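Long-range contacts in fructokinase (Xylella fastidiosa Temecula1, PDB 3LJS), which probably transfers a phosphate group from ATP to fructose, as a sugar kinase of the PfkB family: residues Arg297-Leu305 with Pro317-Ile326; Phe122-Phe133 with Val148-Ala159. All coordinates share one frame; numbering follows the deposited sequence.

Contact 1: Arg297-Leu305 with Pro317-Ile326; sequences RFAAAVGAL and PMLSEVLSLI
Val-322 is the central knob of this helix-helix contact, its side chain set among Phe-298, Ala-301, Val-302 and Leu-305 of the other helix. Its two methyls divide the work: CG1 lies 3.6 Å from Ala-301 CB, while CG2 meets Val-302 CG2. In return Phe-298 enters a hole formed by Leu-319, Val-322, Leu-323 and Ile-326, a reciprocal knobs-into-holes pairing. With CG of Phe-298 anti to the backbone N (chi1 -179°), the ring end swings toward helix 319-328 and receives Val-322 CG1 over one face in a CH-pi contact, 3.9 Å from the ring centroid. Leu-319 CD1 and Leu-323 CD2 approach the ring rim in its plane. Aliphatic packing extends the seam both ways. Leu-305 CB rests on Pro-317 CB at 3.7 Å, its CD1 lies 3.4 Å from the backbone Glu-321 O, and its CG meets Leu-325 CD2, the two chains running antiparallel. Beyond Ala-301, Ile-326 CG2 touches Arg-297 CD at 3.8 Å. No hydrogen bond crosses. The short segments cross at 111°, their axes 9.1 Å apart, laying the C-terminal helix 319-328 across the end of helix 289-305; Phe-298 and Val-322 also meet Leu-49 of helix 38-49, and Phe-298 reaches Thr-271 of helix 262-275.

Contact 2: Phe122-Phe133 with Val148-Ala159; sequences FQDASFSDALIF and VTFEGMRRAQAA
With CG anti to the backbone N (chi1 178°), Phe-133 brings its ring against Gly-152, whose carbonyl oxygen lies over the ring centre, 3.8 Å from its plane; Phe-127, with CG anti to the carbonyl carbon (chi1 -68°), brings its ring to the side chain of Arg-155. The contact lies in the beta-alpha-beta unit of strand 130-136, helix 143-158 and strand 162-166, within the ribokinase-like fold, and here the crossover helix packs on its first strand and on the short helix 124-129 preceding it. Gly-152 is the meeting point, its bare backbone the surface on which the rings rest: Phe-122 CZ comes to 3.8 Å from Gly-152 CA, and Phe-133 CZ to 3.7 Å from Gly-152 C. Gly-152 O also approaches Phe-127 CE1 at 3.5 Å. One turn on, Ala-156 CB presses against Phe-133 CB at 3.4 Å. Phe-122 turns the edge of its ring to Val-148 O, while Phe-127 CZ lies over one of its faces. Strand 162-166 takes up Met-153 and Ala-156 through Val-163. At the outer margin Glu-151 bridges Arg-154 and Arg-155. The Arg-155 chain runs out from the helix and bends at chi3; its NH2 bonds Glu-151 OE2 at 3.1 Å, Phe-122 CD2 faces its guanidinium, and its CG sits 4.0 Å from the centroid of the Phe-127 ring, only 3° off the ring normal.

Overall arrangement
Contact 2 is the more deeply buried of the two, joining a crossover helix to the central sheet; contact 1, only partly buried, fixes the C-terminal helix at the periphery. They share no helix or strand, their centres are 28 Å apart, and they follow one another along the chain. Neither has a hydrogen bond between its segments, yet the chemistry differs: contact 1 interlocks aliphatic side chains and one phenylalanine, whereas contact 2 gathers three aromatic rings on a glycine, with a charged network beside it. Val-302 in contact 1 and Met-153 in contact 2 each lie about 11 Å, side chain to side chain, from the ATP-binding Lys-195; Val-302 is nearer, about 9 Å, to Gly-261, also ATP-binding.

Contact 1: Arg297-Leu305 with Pro317-Ile326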
loop_
_atom_site.group_PDB
_atom_site.type_symbol
_atom_site.label_atom_id
_atom_site.label_comp_id
_atom_site.label_asym_id
_atom_site.label_seq_id
_atom_site.Cartn_x
_atom_site.Cartn_y
_atom_site.Cartn_z
ATOM N N ARG B 297 4.987 3.205 37.988
ATOM C CA ARG B 297 4.837 1.772 38.236
ATOM C C ARG B 297 3.558 1.317 37.526
ATOM O O ARG B 297 3.506 0.235 36.938
ATOM C CB ARG B 297 4.710 1.465 39.732
ATOM C CG ARG B 297 4.260 0.024 39.998
ATOM C CD ARG B 297 4.053 -0.276 41.482
ATOM N NE ARG B 297 5.309 -0.218 42.225
ATOM C CZ ARG B 297 5.637 0.752 43.072
ATOM N NH1 ARG B 297 4.801 1.759 43.300
ATOM N NH2 ARG B 297 6.812 0.720 43.685
ATOM N N PHE B 298 2.523 2.149 37.602
ATOM C CA PHE B 298 1.250 1.853 36.950
ATOM C C PHE B 298 1.480 1.750 35.442
ATOM O O PHE B 298 1.031 0.803 34.793
ATOM C CB PHE B 298 0.243 2.977 37.226
ATOM C CG PHE B 298 -1.104 2.753 36.605
ATOM C CD1 PHE B 298 -2.110 2.097 37.311
ATOM C CD2 PHE B 298 -1.366 3.182 35.301
ATOM C CE1 PHE B 298 -3.361 1.869 36.730
ATOM C CE2 PHE B 298 -2.613 2.960 34.709
ATOM C CZ PHE B 298 -3.614 2.303 35.421
ATOM N N ALA B 299 2.167 2.744 34.889
ATOM C CA ALA B 299 2.454 2.771 33.455
ATOM C C ALA B 299 3.196 1.506 33.018
ATOM O O ALA B 299 2.895 0.927 31.966
ATOM C CB ALA B 299 3.276 4.010 33.115
ATOM N N ALA B 300 4.162 1.075 33.826
ATOM C CA ALA B 300 4.935 -0.126 33.513
ATOM C C ALA B 300 4.025 -1.353 33.525
ATOM O O ALA B 300 4.184 -2.266 32.708
ATOM C CB ALA B 300 6.064 -0.299 34.521
ATOM N N ALA B 301 3.068 -1.375 34.450
ATOM C CA ALA B 301 2.143 -2.502 34.543
ATOM C C ALA B 301 1.286 -2.591 33.287
ATOM O O ALA B 301 1.025 -3.681 32.787
ATOM C CB ALA B 301 1.258 -2.360 35.779
ATOM N N VAL B 302 0.844 -1.442 32.779
ATOM C CA VAL B 302 0.038 -1.411 31.560
ATOM C C VAL B 302 0.873 -1.959 30.391
ATOM O O VAL B 302 0.408 -2.793 29.606
ATOM C CB VAL B 302 -0.411 0.041 31.220
ATOM C CG1 VAL B 302 -1.171 0.060 29.888
ATOM C CG2 VAL B 302 -1.302 0.592 32.338
ATOM N N GLY B 303 2.112 -1.485 30.287
ATOM C CA GLY B 303 2.989 -1.934 29.220
ATOM C C GLY B 303 3.268 -3.421 29.291
ATOM O O GLY B 303 3.369 -4.092 28.266
ATOM N N ALA B 304 3.386 -3.945 30.506
ATOM C CA ALA B 304 3.664 -5.362 30.698
ATOM C C ALA B 304 2.483 -6.255 30.323
ATOM O O ALA B 304 2.675 -7.392 29.884
ATOM C CB ALA B 304 4.076 -5.616 32.153
ATOM N N LEU B 305 1.266 -5.744 30.490
ATOM C CA LEU B 305 0.064 -6.518 30.185
ATOM C C LEU B 305 -0.392 -6.428 28.736
ATOM O O LEU B 305 -1.111 -7.309 28.254
ATOM C CB LEU B 305 -1.083 -6.085 31.099
ATOM C CG LEU B 305 -0.990 -6.497 32.573
ATOM C CD1 LEU B 305 -2.027 -5.737 33.390
ATOM C CD2 LEU B 305 -1.200 -8.002 32.690
ATOM N N PRO B 317 -4.908 -3.731 28.280
ATOM C CA PRO B 317 -5.518 -4.146 29.545
ATOM C C PRO B 317 -6.511 -3.145 30.138
ATOM O O PRO B 317 -6.409 -1.938 29.911
ATOM C CB PRO B 317 -4.308 -4.340 30.444
ATOM C CG PRO B 317 -3.429 -3.185 30.018
ATOM C CD PRO B 317 -3.533 -3.238 28.493
HETATM N N MSE B 318 -7.475 -3.663 30.893
HETATM C CA MSE B 318 -8.461 -2.826 31.557
HETATM C C MSE B 318 -7.870 -2.412 32.905
HETATM O O MSE B 318 -6.896 -3.006 33.373
HETATM C CB MSE B 318 -9.764 -3.595 31.781
HETATM C CG MSE B 318 -10.452 -4.042 30.503
HETATM SE SE MSE B 318 -12.122 -4.962 30.892
HETATM C CE MSE B 318 -11.380 -6.608 31.590
ATOM N N LEU B 319 -8.459 -1.396 33.525
ATOM C CA LEU B 319 -7.961 -0.907 34.806
ATOM C C LEU B 319 -7.854 -2.020 35.853
ATOM O O LEU B 319 -6.829 -2.161 36.518
ATOM C CB LEU B 319 -8.858 0.219 35.327
ATOM C CG LEU B 319 -8.464 0.812 36.682
ATOM C CD1 LEU B 319 -7.037 1.345 36.618
ATOM C CD2 LEU B 319 -9.435 1.925 37.054
ATOM N N SER B 320 -8.907 -2.822 35.978
ATOM C CA SER B 320 -8.921 -3.910 36.953
ATOM C C SER B 320 -7.734 -4.863 36.790
ATOM O O SER B 320 -7.137 -5.292 37.778
ATOM C CB SER B 320 -10.229 -4.697 36.840
ATOM O OG SER B 320 -10.407 -5.186 35.520
ATOM N N GLU B 321 -7.401 -5.191 35.546
ATOM C CA GLU B 321 -6.293 -6.094 35.258
ATOM C C GLU B 321 -4.938 -5.482 35.604
ATOM O O GLU B 321 -4.043 -6.175 36.091
ATOM C CB GLU B 321 -6.323 -6.490 33.783
ATOM C CG GLU B 321 -7.620 -7.165 33.392
ATOM C CD GLU B 321 -7.674 -7.519 31.924
ATOM O OE1 GLU B 321 -7.448 -6.619 31.090
ATOM O OE2 GLU B 321 -7.951 -8.693 31.605
ATOM N N VAL B 322 -4.785 -4.188 35.343
ATOM C CA VAL B 322 -3.536 -3.507 35.664
ATOM C C VAL B 322 -3.370 -3.426 37.184
ATOM O O VAL B 322 -2.304 -3.733 37.719
ATOM C CB VAL B 322 -3.512 -2.077 35.088
ATOM C CG1 VAL B 322 -2.240 -1.357 35.541
ATOM C CG2 VAL B 322 -3.592 -2.129 33.571
ATOM N N LEU B 323 -4.425 -3.012 37.881
ATOM C CA LEU B 323 -4.359 -2.908 39.332
ATOM C C LEU B 323 -4.120 -4.273 39.984
ATOM O O LEU B 323 -3.419 -4.360 40.989
ATOM C CB LEU B 323 -5.640 -2.260 39.881
ATOM C CG LEU B 323 -5.851 -0.795 39.468
ATOM C CD1 LEU B 323 -7.168 -0.269 40.036
ATOM C CD2 LEU B 323 -4.680 0.053 39.975
ATOM N N SER B 324 -4.685 -5.338 39.410
ATOM C CA SER B 324 -4.493 -6.675 39.966
ATOM C C SER B 324 -3.037 -7.086 39.851
ATOM O O SER B 324 -2.490 -7.700 40.770
ATOM C CB SER B 324 -5.361 -7.714 39.244
ATOM O OG SER B 324 -6.733 -7.487 39.495
ATOM N N LEU B 325 -2.412 -6.765 38.721
ATOM C CA LEU B 325 -1.005 -7.111 38.524
ATOM C C LEU B 325 -0.140 -6.404 39.558
ATOM O O LEU B 325 0.749 -7.010 40.163
ATOM C CB LEU B 325 -0.532 -6.720 37.119
ATOM C CG LEU B 325 0.982 -6.836 36.902
ATOM C CD1 LEU B 325 1.437 -8.270 37.149
ATOM C CD2 LEU B 325 1.340 -6.396 35.486
ATOM N N ILE B 326 -0.398 -5.117 39.758
ATOM C CA ILE B 326 0.367 -4.334 40.723
ATOM C C ILE B 326 0.143 -4.863 42.139
ATOM O O ILE B 326 1.079 -4.956 42.937
ATOM C CB ILE B 326 -0.039 -2.855 40.677
ATOM C CG1 ILE B 326 0.266 -2.283 39.290
ATOM C CG2 ILE B 326 0.704 -2.078 41.760
ATOM C CD1 ILE B 326 -0.285 -0.883 39.073
#

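Contact 2: Phe122-Phe133 with Val148-Ala159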
loop_
_atom_site.group_PDB
_atom_site.type_symbol
_atom_site.label_atom_id
_atom_site.label_comp_id
_atom_site.label_asym_id
_atom_site.label_seq_id
_atom_site.Cartn_x
_atom_site.Cartn_y
_atom_site.Cartn_z
ATOM N N PHE B 122 -8.066 21.465 13.080
ATOM C CA PHE B 122 -8.167 21.416 14.539
ATOM C C PHE B 122 -9.497 22.035 14.945
ATOM O O PHE B 122 -10.011 22.913 14.253
ATOM C CB PHE B 122 -7.043 22.214 15.204
ATOM C CG PHE B 122 -5.731 21.493 15.266
ATOM C CD1 PHE B 122 -5.649 20.221 15.818
ATOM C CD2 PHE B 122 -4.568 22.106 14.818
ATOM C CE1 PHE B 122 -4.426 19.570 15.929
ATOM C CE2 PHE B 122 -3.340 21.464 14.925
ATOM C CZ PHE B 122 -3.273 20.193 15.482
ATOM N N GLN B 123 -10.046 21.579 16.064
ATOM C CA GLN B 123 -11.312 22.098 16.569
ATOM C C GLN B 123 -11.104 22.686 17.962
ATOM O O GLN B 123 -10.525 22.043 18.842
ATOM C CB GLN B 123 -12.340 20.976 16.624
ATOM C CG GLN B 123 -12.739 20.454 15.265
ATOM C CD GLN B 123 -13.448 19.127 15.355
ATOM O OE1 GLN B 123 -14.316 18.934 16.207
ATOM N NE2 GLN B 123 -13.090 18.202 14.474
ATOM N N ASP B 124 -11.580 23.908 18.166
ATOM C CA ASP B 124 -11.416 24.570 19.453
ATOM C C ASP B 124 -11.954 23.757 20.628
ATOM O O ASP B 124 -11.381 23.791 21.711
ATOM C CB ASP B 124 -12.067 25.956 19.417
ATOM C CG ASP B 124 -11.303 26.931 18.530
ATOM O OD1 ASP B 124 -10.308 26.506 17.903
ATOM O OD2 ASP B 124 -11.691 28.119 18.458
ATOM N N ALA B 125 -13.036 23.019 20.410
ATOM C CA ALA B 125 -13.624 22.204 21.473
ATOM C C ALA B 125 -12.652 21.128 21.976
ATOM O O ALA B 125 -12.685 20.757 23.152
ATOM C CB ALA B 125 -14.914 21.557 20.982
ATOM N N SER B 126 -11.799 20.627 21.084
ATOM C CA SER B 126 -10.809 19.606 21.440
ATOM C C SER B 126 -9.826 20.147 22.473
ATOM O O SER B 126 -9.558 19.505 23.488
ATOM C CB SER B 126 -10.017 19.165 20.201
ATOM O OG SER B 126 -10.850 18.519 19.257
ATOM N N PHE B 127 -9.282 21.327 22.198
ATOM C CA PHE B 127 -8.320 21.958 23.094
ATOM C C PHE B 127 -8.962 22.495 24.373
ATOM O O PHE B 127 -8.330 22.509 25.427
ATOM C CB PHE B 127 -7.580 23.075 22.351
ATOM C CG PHE B 127 -6.668 22.571 21.264
ATOM C CD1 PHE B 127 -5.395 22.094 21.572
ATOM C CD2 PHE B 127 -7.099 22.524 19.939
ATOM C CE1 PHE B 127 -4.559 21.574 20.578
ATOM C CE2 PHE B 127 -6.269 22.002 18.934
ATOM C CZ PHE B 127 -4.996 21.527 19.257
ATOM N N SER B 128 -10.217 22.926 24.290
ATOM C CA SER B 128 -10.900 23.435 25.477
ATOM C C SER B 128 -11.007 22.353 26.544
ATOM O O SER B 128 -10.711 22.597 27.712
ATOM C CB SER B 128 -12.308 23.929 25.128
ATOM O OG SER B 128 -12.249 25.083 24.313
ATOM N N ASP B 129 -11.420 21.158 26.132
ATOM C CA ASP B 129 -11.587 20.038 27.056
ATOM C C ASP B 129 -10.323 19.216 27.302
ATOM O O ASP B 129 -10.327 18.320 28.143
ATOM C CB ASP B 129 -12.682 19.088 26.549
ATOM C CG ASP B 129 -13.983 19.807 26.227
ATOM O OD1 ASP B 129 -14.427 20.645 27.045
ATOM O OD2 ASP B 129 -14.566 19.525 25.157
ATOM N N ALA B 130 -9.243 19.516 26.586
ATOM C CA ALA B 130 -8.013 18.749 26.748
ATOM C C ALA B 130 -7.140 19.116 27.943
ATOM O O ALA B 130 -6.891 20.287 28.225
ATOM C CB ALA B 130 -7.181 18.831 25.474
ATOM N N LEU B 131 -6.674 18.090 28.641
ATOM C CA LEU B 131 -5.781 18.276 29.771
ATOM C C LEU B 131 -4.385 17.854 29.308
ATOM O O LEU B 131 -3.374 18.291 29.862
ATOM C CB LEU B 131 -6.221 17.414 30.958
ATOM C CG LEU B 131 -5.280 17.388 32.172
ATOM C CD1 LEU B 131 -4.993 18.806 32.648
ATOM C CD2 LEU B 131 -5.913 16.564 33.285
ATOM N N ILE B 132 -4.347 17.008 28.279
ATOM C CA ILE B 132 -3.089 16.503 27.715
ATOM C C ILE B 132 -3.159 16.438 26.187
ATOM O O ILE B 132 -4.202 16.106 25.622
ATOM C CB ILE B 132 -2.777 15.077 28.241
ATOM C CG1 ILE B 132 -2.716 15.094 29.772
ATOM C CG2 ILE B 132 -1.441 14.574 27.670
ATOM C CD1 ILE B 132 -2.476 13.727 30.390
ATOM N N PHE B 133 -2.051 16.778 25.529
ATOM C CA PHE B 133 -1.942 16.717 24.068
ATOM C C PHE B 133 -0.713 15.842 23.824
ATOM O O PHE B 133 0.400 16.203 24.213
ATOM C CB PHE B 133 -1.703 18.115 23.479
ATOM C CG PHE B 133 -1.540 18.135 21.970
ATOM C CD1 PHE B 133 -2.641 18.315 21.139
ATOM C CD2 PHE B 133 -0.279 18.000 21.388
ATOM C CE1 PHE B 133 -2.495 18.365 19.749
ATOM C CE2 PHE B 133 -0.116 18.048 19.993
ATOM C CZ PHE B 133 -1.227 18.232 19.174
ATOM N N VAL B 148 2.164 21.684 11.535
ATOM C CA VAL B 148 0.841 21.428 12.103
ATOM C C VAL B 148 1.008 20.833 13.512
ATOM O O VAL B 148 0.291 21.204 14.448
ATOM C CB VAL B 148 0.038 20.444 11.213
ATOM C CG1 VAL B 148 -1.220 19.987 11.934
ATOM C CG2 VAL B 148 -0.335 21.127 9.887
ATOM N N THR B 149 1.969 19.923 13.662
ATOM C CA THR B 149 2.213 19.302 14.960
ATOM C C THR B 149 2.713 20.360 15.959
ATOM O O THR B 149 2.245 20.414 17.098
ATOM C CB THR B 149 3.251 18.142 14.854
ATOM O OG1 THR B 149 2.816 17.192 13.869
ATOM C CG2 THR B 149 3.393 17.414 16.194
ATOM N N PHE B 150 3.640 21.214 15.533
ATOM C CA PHE B 150 4.158 22.243 16.428
ATOM C C PHE B 150 3.038 23.188 16.860
ATOM O O PHE B 150 2.939 23.540 18.034
ATOM C CB PHE B 150 5.280 23.045 15.759
ATOM C CG PHE B 150 6.451 22.209 15.308
ATOM C CD1 PHE B 150 6.929 21.162 16.095
ATOM C CD2 PHE B 150 7.106 22.498 14.112
ATOM C CE1 PHE B 150 8.044 20.413 15.700
ATOM C CE2 PHE B 150 8.224 21.757 13.706
ATOM C CZ PHE B 150 8.692 20.715 14.501
ATOM N N GLU B 151 2.191 23.585 15.910
ATOM C CA GLU B 151 1.080 24.486 16.202
ATOM C C GLU B 151 0.123 23.835 17.193
ATOM O O GLU B 151 -0.412 24.499 18.082
ATOM C CB GLU B 151 0.340 24.856 14.911
ATOM C CG GLU B 151 -0.811 25.846 15.080
ATOM C CD GLU B 151 -0.405 27.156 15.768
ATOM O OE1 GLU B 151 0.780 27.548 15.691
ATOM O OE2 GLU B 151 -1.285 27.805 16.378
ATOM N N GLY B 152 -0.096 22.534 17.031
ATOM C CA GLY B 152 -0.965 21.828 17.952
ATOM C C GLY B 152 -0.374 21.846 19.355
ATOM O O GLY B 152 -1.093 22.033 20.341
HETATM N N MSE B 153 0.938 21.651 19.451
HETATM C CA MSE B 153 1.607 21.659 20.746
HETATM C C MSE B 153 1.550 23.051 21.374
HETATM O O MSE B 153 1.361 23.179 22.585
HETATM C CB MSE B 153 3.066 21.216 20.600
HETATM C CG MSE B 153 3.248 19.781 20.118
HETATM SE SE MSE B 153 5.124 19.342 19.784
HETATM C CE MSE B 153 5.564 18.500 21.464
ATOM N N ARG B 154 1.711 24.093 20.557
ATOM C CA ARG B 154 1.663 25.462 21.068
ATOM C C ARG B 154 0.245 25.838 21.495
ATOM O O ARG B 154 0.042 26.531 22.496
ATOM C CB ARG B 154 2.167 26.458 20.010
ATOM C CG ARG B 154 3.669 26.374 19.744
ATOM C CD ARG B 154 4.140 27.451 18.759
ATOM N NE ARG B 154 3.515 27.312 17.447
ATOM C CZ ARG B 154 4.168 26.987 16.334
ATOM N NH1 ARG B 154 5.478 26.767 16.369
ATOM N NH2 ARG B 154 3.509 26.877 15.185
ATOM N N ARG B 155 -0.734 25.376 20.728
ATOM C CA ARG B 155 -2.132 25.657 21.025
ATOM C C ARG B 155 -2.525 24.927 22.319
ATOM O O ARG B 155 -3.210 25.477 23.181
ATOM C CB ARG B 155 -3.002 25.195 19.846
ATOM C CG ARG B 155 -4.414 25.742 19.840
ATOM C CD ARG B 155 -5.064 25.573 18.464
ATOM N NE ARG B 155 -4.378 26.348 17.428
ATOM C CZ ARG B 155 -4.810 26.479 16.174
ATOM N NH1 ARG B 155 -5.933 25.883 15.787
ATOM N NH2 ARG B 155 -4.123 27.215 15.307
ATOM N N ALA B 156 -2.071 23.687 22.453
ATOM C CA ALA B 156 -2.370 22.894 23.638
ATOM C C ALA B 156 -1.850 23.595 24.891
ATOM O O ALA B 156 -2.571 23.746 25.872
ATOM C CB ALA B 156 -1.737 21.506 23.510
ATOM N N GLN B 157 -0.594 24.022 24.850
ATOM C CA GLN B 157 0.024 24.691 25.987
ATOM C C GLN B 157 -0.768 25.935 26.378
ATOM O O GLN B 157 -1.091 26.134 27.550
ATOM C CB GLN B 157 1.472 25.066 25.646
ATOM C CG GLN B 157 2.271 25.691 26.791
ATOM C CD GLN B 157 1.915 27.147 27.032
ATOM O OE1 GLN B 157 1.763 27.922 26.087
ATOM N NE2 GLN B 157 1.796 27.530 28.300
ATOM N N ALA B 158 -1.097 26.757 25.388
ATOM C CA ALA B 158 -1.845 27.980 25.643
ATOM C C ALA B 158 -3.254 27.708 26.172
ATOM O O ALA B 158 -3.818 28.538 26.878
ATOM C CB ALA B 158 -1.918 28.818 24.373
ATOM N N ALA B 159 -3.812 26.547 25.833
ATOM C CA ALA B 159 -5.158 26.177 26.272
ATOM C C ALA B 159 -5.185 25.457 27.621
ATOM O O ALA B 159 -6.234 24.984 28.057
ATOM C CB ALA B 159 -5.836 25.309 25.211
#